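Local coordinates for apical membrane antigen 1, soluble form (Toxoplasma gondii, PDB 2X2Z), which serves host-cell invasion as a microneme protein of the parasite surface and as part of the moving junction between parasite and host membranes, at residues A[155-160]-A[203-208]; A[188-193]-A[288-293]; A[243-248]-A[320-325]. One frame throughout, in Å; residues are numbered along the deposited sequence.

Interaction 1: residues A[155-160]-A[203-208]; sequences VYDSKK and HHLIYG
Tyr156 and Ile206 face each other as the hydrogen-bonded pair of two antiparallel strands, and the backbone bonding between 155-160 and 203-208 is built around them. Tyr156 N reaches Ile206 O at 2.9 Å, and Ile206 N returns the bond to Tyr156 O at the same length. Beyond the end of strand 155-157 the pairing goes on through His204 O, which accepts twice: from Ser158 N over 2.9 Å, and from Ser158 OG over 2.7 Å. With chi1 at 60°, OG sits between the backbone N and carbonyl carbon of its own residue and reaches His204 O in the carbonyl plane, on a lone pair; the amide comes in tilted from that plane.

Apolar contacts divide between the two faces of the sheet. On one, Val155 CG2 packs against Tyr207 CD1 at 3.7 Å, the two side chains crossing at about a right angle, while Leu205 CD2 touches CB of Asp157. On the other, Tyr156 and Ile206 both lean on Leu128 of helix 127-136. These strands belong to the five-stranded antiparallel sheet of domain I, in which 205-208 lies between 56-57 and 150-157.

Polar and aromatic contacts gather where the chain turns after Asp157. Lys159 CE sits over one face of the His204 imidazole, 3.6 Å from its centroid and almost straight above it, a CH-pi contact made possible by a bend at chi3 (-31°). At the ring edge lies the Asp157 carboxylate, its plane turned 61° from that of the imidazole. Asp157 OD1 also accepts from Lys160 N, closing an Asx motif, and a water joins Asp157 OD2 to His204 NE2, with a weak bond to it from Lys160 NZ.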
loop_
_atom_site.group_PDB
_atom_site.type_symbol
_atom_site.label_atom_id
_atom_site.label_comp_id
_atom_site.label_asym_id
_atom_site.label_seq_id
_atom_site.Cartn_x
_atom_site.Cartn_y
_atom_site.Cartn_z
ATOM N N VAL A 155 6.812 -9.377 5.264
ATOM C CA VAL A 155 5.519 -9.134 5.890
ATOM C C VAL A 155 5.652 -9.106 7.390
ATOM O O VAL A 155 6.147 -10.047 7.982
ATOM C CB VAL A 155 4.523 -10.241 5.487
ATOM C CG1 VAL A 155 3.223 -10.126 6.303
ATOM C CG2 VAL A 155 4.370 -10.166 4.013
ATOM N N TYR A 156 5.193 -8.024 8.005
ATOM C CA TYR A 156 5.084 -7.982 9.461
ATOM C C TYR A 156 3.673 -8.493 9.823
ATOM O O TYR A 156 2.657 -7.880 9.491
ATOM C CB TYR A 156 5.339 -6.564 10.013
ATOM C CG TYR A 156 5.451 -6.575 11.532
ATOM C CD1 TYR A 156 6.239 -7.543 12.146
ATOM C CD2 TYR A 156 4.746 -5.648 12.340
ATOM C CE1 TYR A 156 6.333 -7.643 13.518
ATOM C CE2 TYR A 156 4.837 -5.709 13.751
ATOM C CZ TYR A 156 5.647 -6.719 14.327
ATOM O OH TYR A 156 5.777 -6.894 15.695
ATOM N N ASP A 157 3.629 -9.623 10.527
ATOM C CA ASP A 157 2.412 -10.080 11.161
ATOM C C ASP A 157 2.427 -9.425 12.506
ATOM O O ASP A 157 3.118 -9.898 13.435
ATOM C CB ASP A 157 2.468 -11.579 11.319
ATOM C CG ASP A 157 1.310 -12.100 12.051
ATOM O OD1 ASP A 157 0.759 -11.321 12.839
ATOM O OD2 ASP A 157 0.953 -13.269 11.819
ATOM N N SER A 158 1.674 -8.334 12.594
ATOM C CA SER A 158 1.661 -7.466 13.756
ATOM C C SER A 158 0.893 -8.097 14.904
ATOM O O SER A 158 1.060 -7.692 16.040
ATOM C CB SER A 158 1.051 -6.130 13.411
ATOM O OG SER A 158 -0.306 -6.225 12.953
ATOM N N LYS A 159 0.075 -9.108 14.601
ATOM C CA LYS A 159 -0.562 -9.820 15.693
ATOM C C LYS A 159 0.403 -10.740 16.440
ATOM O O LYS A 159 0.471 -10.675 17.682
ATOM C CB LYS A 159 -1.802 -10.572 15.210
ATOM C CG LYS A 159 -2.473 -11.357 16.308
ATOM C CD LYS A 159 -3.559 -12.270 15.722
ATOM C CE LYS A 159 -4.196 -11.674 14.489
ATOM N NZ LYS A 159 -5.561 -12.367 14.191
ATOM N N LYS A 160 1.099 -11.610 15.707
ATOM C CA LYS A 160 1.990 -12.612 16.319
ATOM C C LYS A 160 3.336 -11.984 16.649
ATOM O O LYS A 160 4.172 -12.580 17.342
ATOM C CB LYS A 160 2.198 -13.805 15.406
ATOM C CG LYS A 160 0.925 -14.585 14.992
ATOM C CD LYS A 160 1.372 -15.854 14.302
ATOM C CE LYS A 160 0.374 -16.946 14.308
ATOM N NZ LYS A 160 -0.641 -16.719 13.212
ATOM N N HIS A 203 -5.846 -7.850 8.155
ATOM C CA HIS A 203 -5.553 -6.410 8.373
ATOM C C HIS A 203 -4.245 -6.228 9.184
ATOM O O HIS A 203 -3.614 -5.184 9.081
ATOM C CB HIS A 203 -6.728 -5.684 9.069
ATOM C CG HIS A 203 -8.010 -5.767 8.297
ATOM N ND1 HIS A 203 -9.240 -5.418 8.829
ATOM C CD2 HIS A 203 -8.257 -6.187 7.041
ATOM C CE1 HIS A 203 -10.184 -5.621 7.925
ATOM N NE2 HIS A 203 -9.614 -6.087 6.834
ATOM N N HIS A 204 -3.850 -7.265 9.931
ATOM C CA HIS A 204 -2.708 -7.216 10.860
ATOM C C HIS A 204 -1.416 -7.614 10.088
ATOM O O HIS A 204 -0.305 -7.542 10.611
ATOM C CB HIS A 204 -2.958 -8.178 12.010
ATOM C CG HIS A 204 -3.062 -9.595 11.572
ATOM N ND1 HIS A 204 -4.168 -10.079 10.890
ATOM C CD2 HIS A 204 -2.174 -10.611 11.630
ATOM C CE1 HIS A 204 -3.957 -11.349 10.577
ATOM N NE2 HIS A 204 -2.754 -11.691 11.007
ATOM N N LEU A 205 -1.580 -8.031 8.838
ATOM C CA LEU A 205 -0.408 -8.218 7.940
ATOM C C LEU A 205 -0.016 -6.946 7.166
ATOM O O LEU A 205 -0.854 -6.348 6.479
ATOM C CB LEU A 205 -0.650 -9.381 6.946
ATOM C CG LEU A 205 -0.998 -10.768 7.508
ATOM C CD1 LEU A 205 -0.989 -11.827 6.390
ATOM C CD2 LEU A 205 -0.015 -11.213 8.634
ATOM N N ILE A 206 1.266 -6.576 7.260
ATOM C CA ILE A 206 1.840 -5.445 6.525
ATOM C C ILE A 206 2.966 -5.905 5.577
ATOM O O ILE A 206 4.001 -6.345 5.997
ATOM C CB ILE A 206 2.330 -4.303 7.508
ATOM C CG1 ILE A 206 1.199 -3.867 8.462
ATOM C CG2 ILE A 206 2.729 -3.057 6.770
ATOM C CD1 ILE A 206 1.353 -4.472 9.786
ATOM N N TYR A 207 2.801 -5.692 4.298
ATOM C CA TYR A 207 3.758 -6.078 3.292
ATOM C C TYR A 207 4.585 -4.866 2.923
ATOM O O TYR A 207 4.075 -3.736 2.893
ATOM C CB TYR A 207 2.918 -6.509 2.035
ATOM C CG TYR A 207 3.734 -7.117 0.895
ATOM C CD1 TYR A 207 3.806 -8.505 0.732
ATOM C CD2 TYR A 207 4.391 -6.292 -0.063
ATOM C CE1 TYR A 207 4.527 -9.121 -0.363
ATOM C CE2 TYR A 207 5.122 -6.885 -1.170
ATOM C CZ TYR A 207 5.182 -8.279 -1.288
ATOM O OH TYR A 207 5.898 -8.829 -2.288
ATOM N N GLY A 208 5.862 -5.092 2.573
ATOM C CA GLY A 208 6.752 -3.982 2.166
ATOM C C GLY A 208 7.963 -4.479 1.419
ATOM O O GLY A 208 8.323 -5.608 1.588
HETATM O O HOH W 1 -1.326 -14.249 11.246
#

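Interaction 2: residues A[188-193]-A[288-293]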
loop_
_atom_site.group_PDB
_atom_site.type_symbol
_atom_site.label_atom_id
_atom_site.label_comp_id
_atom_site.label_asym_id
_atom_site.label_seq_id
_atom_site.Cartn_x
_atom_site.Cartn_y
_atom_site.Cartn_z
ATOM N N LEU A 188 1.543 -28.402 -14.378
ATOM C CA LEU A 188 2.266 -27.152 -14.243
ATOM C C LEU A 188 2.923 -27.082 -12.870
ATOM O O LEU A 188 2.318 -27.496 -11.906
ATOM C CB LEU A 188 1.290 -25.990 -14.434
ATOM C CG LEU A 188 0.642 -25.813 -15.823
ATOM C CD1 LEU A 188 -0.204 -24.581 -15.810
ATOM C CD2 LEU A 188 1.627 -25.706 -16.980
ATOM N N THR A 189 4.145 -26.576 -12.800
ATOM C CA THR A 189 4.926 -26.482 -11.559
ATOM C C THR A 189 4.400 -25.402 -10.598
ATOM O O THR A 189 4.295 -25.612 -9.382
ATOM C CB THR A 189 6.354 -26.131 -11.883
ATOM O OG1 THR A 189 6.977 -27.263 -12.479
ATOM C CG2 THR A 189 7.145 -25.798 -10.623
ATOM N N TRP A 190 4.077 -24.247 -11.144
ATOM C CA TRP A 190 3.542 -23.182 -10.327
ATOM C C TRP A 190 2.031 -23.159 -10.195
ATOM O O TRP A 190 1.336 -23.300 -11.211
ATOM C CB TRP A 190 4.016 -21.870 -10.898
ATOM C CG TRP A 190 5.346 -21.601 -10.333
ATOM C CD1 TRP A 190 6.606 -21.894 -10.881
ATOM C CD2 TRP A 190 5.581 -21.071 -9.055
ATOM N NE1 TRP A 190 7.621 -21.510 -9.977
ATOM C CE2 TRP A 190 7.012 -21.008 -8.858
ATOM C CE3 TRP A 190 4.745 -20.613 -8.050
ATOM C CZ2 TRP A 190 7.577 -20.491 -7.686
ATOM C CZ3 TRP A 190 5.340 -20.119 -6.884
ATOM C CH2 TRP A 190 6.731 -20.083 -6.725
ATOM N N TYR A 191 1.546 -22.918 -8.965
ATOM C CA TYR A 191 0.160 -22.435 -8.695
ATOM C C TYR A 191 0.022 -20.915 -9.071
ATOM O O TYR A 191 1.014 -20.151 -9.009
ATOM C CB TYR A 191 -0.219 -22.653 -7.211
ATOM C CG TYR A 191 0.846 -22.088 -6.226
ATOM C CD1 TYR A 191 0.808 -20.765 -5.780
ATOM C CD2 TYR A 191 1.860 -22.888 -5.754
ATOM C CE1 TYR A 191 1.828 -20.236 -4.919
ATOM C CE2 TYR A 191 2.852 -22.371 -4.848
ATOM C CZ TYR A 191 2.803 -21.060 -4.445
ATOM O OH TYR A 191 3.787 -20.627 -3.594
ATOM N N CYS A 192 -1.181 -20.464 -9.442
ATOM C CA CYS A 192 -1.404 -19.024 -9.629
ATOM C C CYS A 192 -1.591 -18.356 -8.240
ATOM O O CYS A 192 -1.863 -19.053 -7.217
ATOM C CB CYS A 192 -2.656 -18.763 -10.494
ATOM S SG CYS A 192 -2.601 -19.622 -12.145
ATOM N N PHE A 193 -1.476 -17.009 -8.238
ATOM C CA PHE A 193 -1.577 -16.195 -7.030
ATOM C C PHE A 193 -1.724 -14.750 -7.432
ATOM O O PHE A 193 -1.323 -14.349 -8.566
ATOM C CB PHE A 193 -0.340 -16.422 -6.098
ATOM C CG PHE A 193 0.962 -16.281 -6.761
ATOM C CD1 PHE A 193 1.531 -15.010 -6.968
ATOM C CD2 PHE A 193 1.634 -17.400 -7.199
ATOM C CE1 PHE A 193 2.794 -14.895 -7.583
ATOM C CE2 PHE A 193 2.853 -17.316 -7.792
ATOM C CZ PHE A 193 3.445 -16.039 -8.006
ATOM N N ASN A 288 9.134 -21.067 -13.962
ATOM C CA ASN A 288 10.139 -21.867 -13.271
ATOM C C ASN A 288 11.224 -21.016 -12.563
ATOM O O ASN A 288 12.423 -21.233 -12.735
ATOM C CB ASN A 288 10.776 -22.870 -14.267
ATOM C CG ASN A 288 11.353 -24.073 -13.564
ATOM O OD1 ASN A 288 10.955 -24.387 -12.442
ATOM N ND2 ASN A 288 12.296 -24.736 -14.196
ATOM N N ASP A 289 10.781 -20.045 -11.769
ATOM C CA ASP A 289 11.687 -19.201 -10.988
ATOM C C ASP A 289 11.011 -18.716 -9.715
ATOM O O ASP A 289 9.787 -18.608 -9.663
ATOM C CB ASP A 289 12.129 -17.990 -11.830
ATOM C CG ASP A 289 13.364 -18.286 -12.681
ATOM O OD1 ASP A 289 13.257 -18.215 -13.925
ATOM O OD2 ASP A 289 14.444 -18.564 -12.097
ATOM N N TRP A 290 11.805 -18.412 -8.693
ATOM C CA TRP A 290 11.269 -17.826 -7.483
ATOM C C TRP A 290 11.097 -16.286 -7.550
ATOM O O TRP A 290 10.349 -15.709 -6.755
ATOM C CB TRP A 290 12.160 -18.173 -6.324
ATOM C CG TRP A 290 12.463 -19.650 -6.144
ATOM C CD1 TRP A 290 13.626 -20.282 -6.440
ATOM C CD2 TRP A 290 11.580 -20.644 -5.621
ATOM N NE1 TRP A 290 13.519 -21.621 -6.141
ATOM C CE2 TRP A 290 12.287 -21.864 -5.605
ATOM C CE3 TRP A 290 10.269 -20.618 -5.146
ATOM C CZ2 TRP A 290 11.711 -23.064 -5.165
ATOM C CZ3 TRP A 290 9.699 -21.811 -4.688
ATOM C CH2 TRP A 290 10.415 -23.017 -4.718
ATOM N N TRP A 291 11.782 -15.624 -8.484
ATOM C CA TRP A 291 11.727 -14.166 -8.607
ATOM C C TRP A 291 11.321 -13.814 -10.047
ATOM O O TRP A 291 11.727 -14.494 -10.934
ATOM C CB TRP A 291 13.125 -13.568 -8.280
ATOM C CG TRP A 291 13.722 -14.070 -6.951
ATOM C CD1 TRP A 291 13.028 -14.355 -5.812
ATOM C CD2 TRP A 291 15.118 -14.290 -6.625
ATOM N NE1 TRP A 291 13.871 -14.786 -4.817
ATOM C CE2 TRP A 291 15.163 -14.744 -5.272
ATOM C CE3 TRP A 291 16.327 -14.173 -7.344
ATOM C CZ2 TRP A 291 16.374 -15.055 -4.601
ATOM C CZ3 TRP A 291 17.558 -14.496 -6.671
ATOM C CH2 TRP A 291 17.561 -14.917 -5.309
ATOM N N PRO A 292 10.601 -12.706 -10.271
ATOM C CA PRO A 292 10.300 -12.264 -11.624
ATOM C C PRO A 292 11.562 -11.902 -12.398
ATOM O O PRO A 292 12.549 -11.312 -11.822
ATOM C CB PRO A 292 9.508 -10.978 -11.407
ATOM C CG PRO A 292 9.138 -10.962 -9.923
ATOM C CD PRO A 292 10.351 -11.616 -9.308
ATOM N N LEU A 293 11.540 -12.243 -13.678
ATOM C CA LEU A 293 12.657 -11.906 -14.541
ATOM C C LEU A 293 12.498 -10.501 -15.069
ATOM O O LEU A 293 11.401 -10.059 -15.348
ATOM C CB LEU A 293 12.772 -12.908 -15.689
ATOM C CG LEU A 293 13.017 -14.375 -15.325
ATOM C CD1 LEU A 293 12.547 -15.300 -16.485
ATOM C CD2 LEU A 293 14.454 -14.632 -15.022
HETATM O O HOH W 2 10.423 -22.866 -9.773
#
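Trp190 lays the outer rim of its indole against Trp290: CZ2 of Trp190 comes to 3.7 Å from CE3 of Trp290, which lies near the plane of the Trp190 ring, at its edge. The two side chains cross at about a right angle. Their six-membered rings have centroids 5.7 Å apart and planes inclined at 79°, an oblique meeting. Trp290 starts away from the other segment at its CB, but chi1 of -53° sets CG anti to the carbonyl carbon and its benzo ring swings back to Trp190. The backbone joins in as well, Asp289 O resting 3.5 Å from CZ2 of Trp190.

Both segments are loops without regular structure, and they join domain I, through 188-193, to domain II, through 288-293. Around them is an aromatic cluster in which Trp287 meets Trp190 edge-to-face and Tyr167 touches the ring of Trp290. Two residues on from Trp190, the disulfide Cys192-Cys179 ties the domain I loop to its own domain.

The polar link is indirect. A water accepts from Trp190 NE1 at 3.1 Å and donates to Asn288 OD1, bridging the indole to an exposed side chain.

Interaction 3: residues A[243-248]-A[320-325]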
loop_
_atom_site.group_PDB
_atom_site.type_symbol
_atom_site.label_atom_id
_atom_site.label_comp_id
_atom_site.label_asym_id
_atom_site.label_seq_id
_atom_site.Cartn_x
_atom_site.Cartn_y
_atom_site.Cartn_z
ATOM N N ASP A 243 -13.825 17.982 -4.064
ATOM C CA ASP A 243 -13.592 16.580 -3.771
ATOM C C ASP A 243 -13.689 15.728 -5.042
ATOM O O ASP A 243 -14.132 16.219 -6.125
ATOM C CB ASP A 243 -14.443 16.083 -2.565
ATOM C CG ASP A 243 -15.934 15.844 -2.903
ATOM O OD1 ASP A 243 -16.766 16.277 -2.086
ATOM O OD2 ASP A 243 -16.290 15.233 -3.937
ATOM N N TYR A 244 -13.222 14.479 -4.960
ATOM C CA TYR A 244 -13.162 13.669 -6.175
ATOM C C TYR A 244 -14.553 13.526 -6.886
ATOM O O TYR A 244 -14.579 13.317 -8.079
ATOM C CB TYR A 244 -12.591 12.296 -5.872
ATOM C CG TYR A 244 -11.128 12.248 -5.428
ATOM C CD1 TYR A 244 -10.205 13.252 -5.789
ATOM C CD2 TYR A 244 -10.675 11.171 -4.682
ATOM C CE1 TYR A 244 -8.870 13.135 -5.447
ATOM C CE2 TYR A 244 -9.398 11.046 -4.384
ATOM C CZ TYR A 244 -8.483 12.043 -4.716
ATOM O OH TYR A 244 -7.178 11.867 -4.288
ATOM N N THR A 245 -15.669 13.657 -6.169
ATOM C CA THR A 245 -16.988 13.489 -6.819
ATOM C C THR A 245 -17.259 14.571 -7.910
ATOM O O THR A 245 -18.107 14.379 -8.837
ATOM C CB THR A 245 -18.175 13.468 -5.828
ATOM O OG1 THR A 245 -18.337 14.755 -5.213
ATOM C CG2 THR A 245 -18.069 12.314 -4.779
ATOM N N GLU A 246 -16.495 15.659 -7.847
ATOM C CA GLU A 246 -16.668 16.787 -8.798
ATOM C C GLU A 246 -15.714 16.743 -9.976
ATOM O O GLU A 246 -15.800 17.595 -10.860
ATOM C CB GLU A 246 -16.486 18.156 -8.100
ATOM C CG GLU A 246 -17.596 18.505 -7.133
ATOM C CD GLU A 246 -17.620 20.013 -6.896
ATOM O OE1 GLU A 246 -17.726 20.780 -7.874
ATOM O OE2 GLU A 246 -17.483 20.439 -5.750
ATOM N N LEU A 247 -14.799 15.775 -9.973
ATOM C CA LEU A 247 -13.855 15.570 -11.055
ATOM C C LEU A 247 -14.357 14.539 -12.103
ATOM O O LEU A 247 -14.865 13.465 -11.796
ATOM C CB LEU A 247 -12.492 15.137 -10.498
ATOM C CG LEU A 247 -11.442 16.069 -9.859
ATOM C CD1 LEU A 247 -11.911 17.364 -9.238
ATOM C CD2 LEU A 247 -10.531 15.328 -8.902
ATOM N N THR A 248 -14.096 14.884 -13.348
ATOM C CA THR A 248 -14.527 14.201 -14.537
ATOM C C THR A 248 -14.004 12.763 -14.692
ATOM O O THR A 248 -14.702 11.874 -15.176
ATOM C CB THR A 248 -14.092 15.150 -15.737
ATOM O OG1 THR A 248 -15.233 15.870 -16.200
ATOM C CG2 THR A 248 -13.405 14.440 -16.813
ATOM N N LYS A 320 -21.222 5.204 -1.107
ATOM C CA LYS A 320 -20.436 5.185 -2.355
ATOM C C LYS A 320 -18.947 5.361 -2.096
ATOM O O LYS A 320 -18.548 5.757 -0.985
ATOM C CB LYS A 320 -20.871 6.316 -3.327
ATOM C CG LYS A 320 -22.396 6.402 -3.654
ATOM C CD LYS A 320 -22.752 7.093 -4.974
ATOM C CE LYS A 320 -24.259 6.916 -5.336
ATOM N NZ LYS A 320 -24.722 8.094 -6.213
ATOM N N CYS A 321 -18.155 5.107 -3.127
ATOM C CA CYS A 321 -16.712 5.100 -3.099
ATOM C C CYS A 321 -16.194 5.859 -4.335
ATOM O O CYS A 321 -16.419 5.441 -5.474
ATOM C CB CYS A 321 -16.249 3.635 -3.067
ATOM S SG CYS A 321 -14.490 3.477 -2.925
ATOM N N ALA A 322 -15.544 7.002 -4.118
ATOM C CA ALA A 322 -14.996 7.801 -5.182
ATOM C C ALA A 322 -13.500 7.486 -5.304
ATOM O O ALA A 322 -12.736 7.714 -4.356
ATOM C CB ALA A 322 -15.220 9.281 -4.871
ATOM N N LEU A 323 -13.087 6.977 -6.463
ATOM C CA LEU A 323 -11.728 6.588 -6.742
ATOM C C LEU A 323 -11.060 7.506 -7.778
ATOM O O LEU A 323 -11.644 7.812 -8.822
ATOM C CB LEU A 323 -11.705 5.149 -7.245
ATOM C CG LEU A 323 -12.369 4.088 -6.377
ATOM C CD1 LEU A 323 -12.782 2.767 -7.190
ATOM C CD2 LEU A 323 -11.463 3.736 -5.146
ATOM N N SER A 324 -9.825 7.923 -7.495
ATOM C CA SER A 324 -9.141 8.876 -8.381
ATOM C C SER A 324 -7.654 8.553 -8.455
ATOM O O SER A 324 -7.071 8.078 -7.489
ATOM C CB SER A 324 -9.360 10.312 -7.835
ATOM O OG SER A 324 -8.691 11.305 -8.631
ATOM N N ASP A 325 -7.021 8.843 -9.593
ATOM C CA ASP A 325 -5.551 8.887 -9.600
ATOM C C ASP A 325 -4.970 10.252 -9.269
ATOM O O ASP A 325 -3.736 10.445 -9.321
ATOM C CB ASP A 325 -5.021 8.409 -10.932
ATOM C CG ASP A 325 -5.510 9.245 -12.106
ATOM O OD1 ASP A 325 -5.195 8.820 -13.222
ATOM O OD2 ASP A 325 -6.140 10.333 -11.951
#
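Tyr244 lies flat across Ser324, and this CH-pi contact is the centre of the meeting between 243-248 and 320-325. Ser324 CB stands 3.3 Å from the centroid of the Tyr244 ring and only 5° off its normal, so the methylene is nearly centred under the aromatic face. All of the ring carbons are consequently at similar range, CD2 of Tyr244 being 3.5 Å from Ser324 CB. At the ring edge, near its plane, lies Ala322 O.

Apolar packing continues from the root of the tyrosine. CB of Tyr244 rests 4.1 Å from CB of Ala322, and the methyl of Thr245, CG2, touches the same alanine CB from the next residue of the 3-10 turn. Ala322 and Ser324, two apart on one strand, thus offer one face to the turn.

The polar groups are satisfied beside this apolar patch rather than through it. Chi1 of 179° sends Ser324 OG anti to the backbone N of its residue, where it bonds to the backbone N of Gln326; Tyr244 OH bonds to Gln326 O, so that one residue just past the strand holds both polar ends. Within 243-248, Asp243 OD2 accepts from Thr245 N at 2.8 Å, nearly in line with its C-O bond, which makes an Asx turn. The other oxygen, Asp243 OD1, forms a salt bridge with Arg232, which holds the carboxylate from that side of the group as well.

The turn 244-246 follows strand 240-243 of domain II and packs over strand 319-324, which runs between strands 308-313 and 251-254 of a five-stranded antiparallel sheet; Tyr308 and Phe233 touch Tyr244, and Tyr312 touches Thr245.

In the fold
Interactions 1 and 3 are both buried and each involves an inner strand of a five-stranded antiparallel sheet, the first in domain I and the second in domain II; they lie on opposite sides of the chain's centre, their own centres about 30 Å apart. Their chemistry nevertheless differs: 155-160 and 203-208 pair chiefly through neighbouring strands joined by backbone bonds, whereas 243-248 is a turn that meets the face of a strand through side-chain packing. Interaction 2, at the surface, is the one that spans the two domains, and there loops meet by tryptophan rings and a bridging water. Its segments alternate along the sequence with those of both other contacts, though none of the three touch.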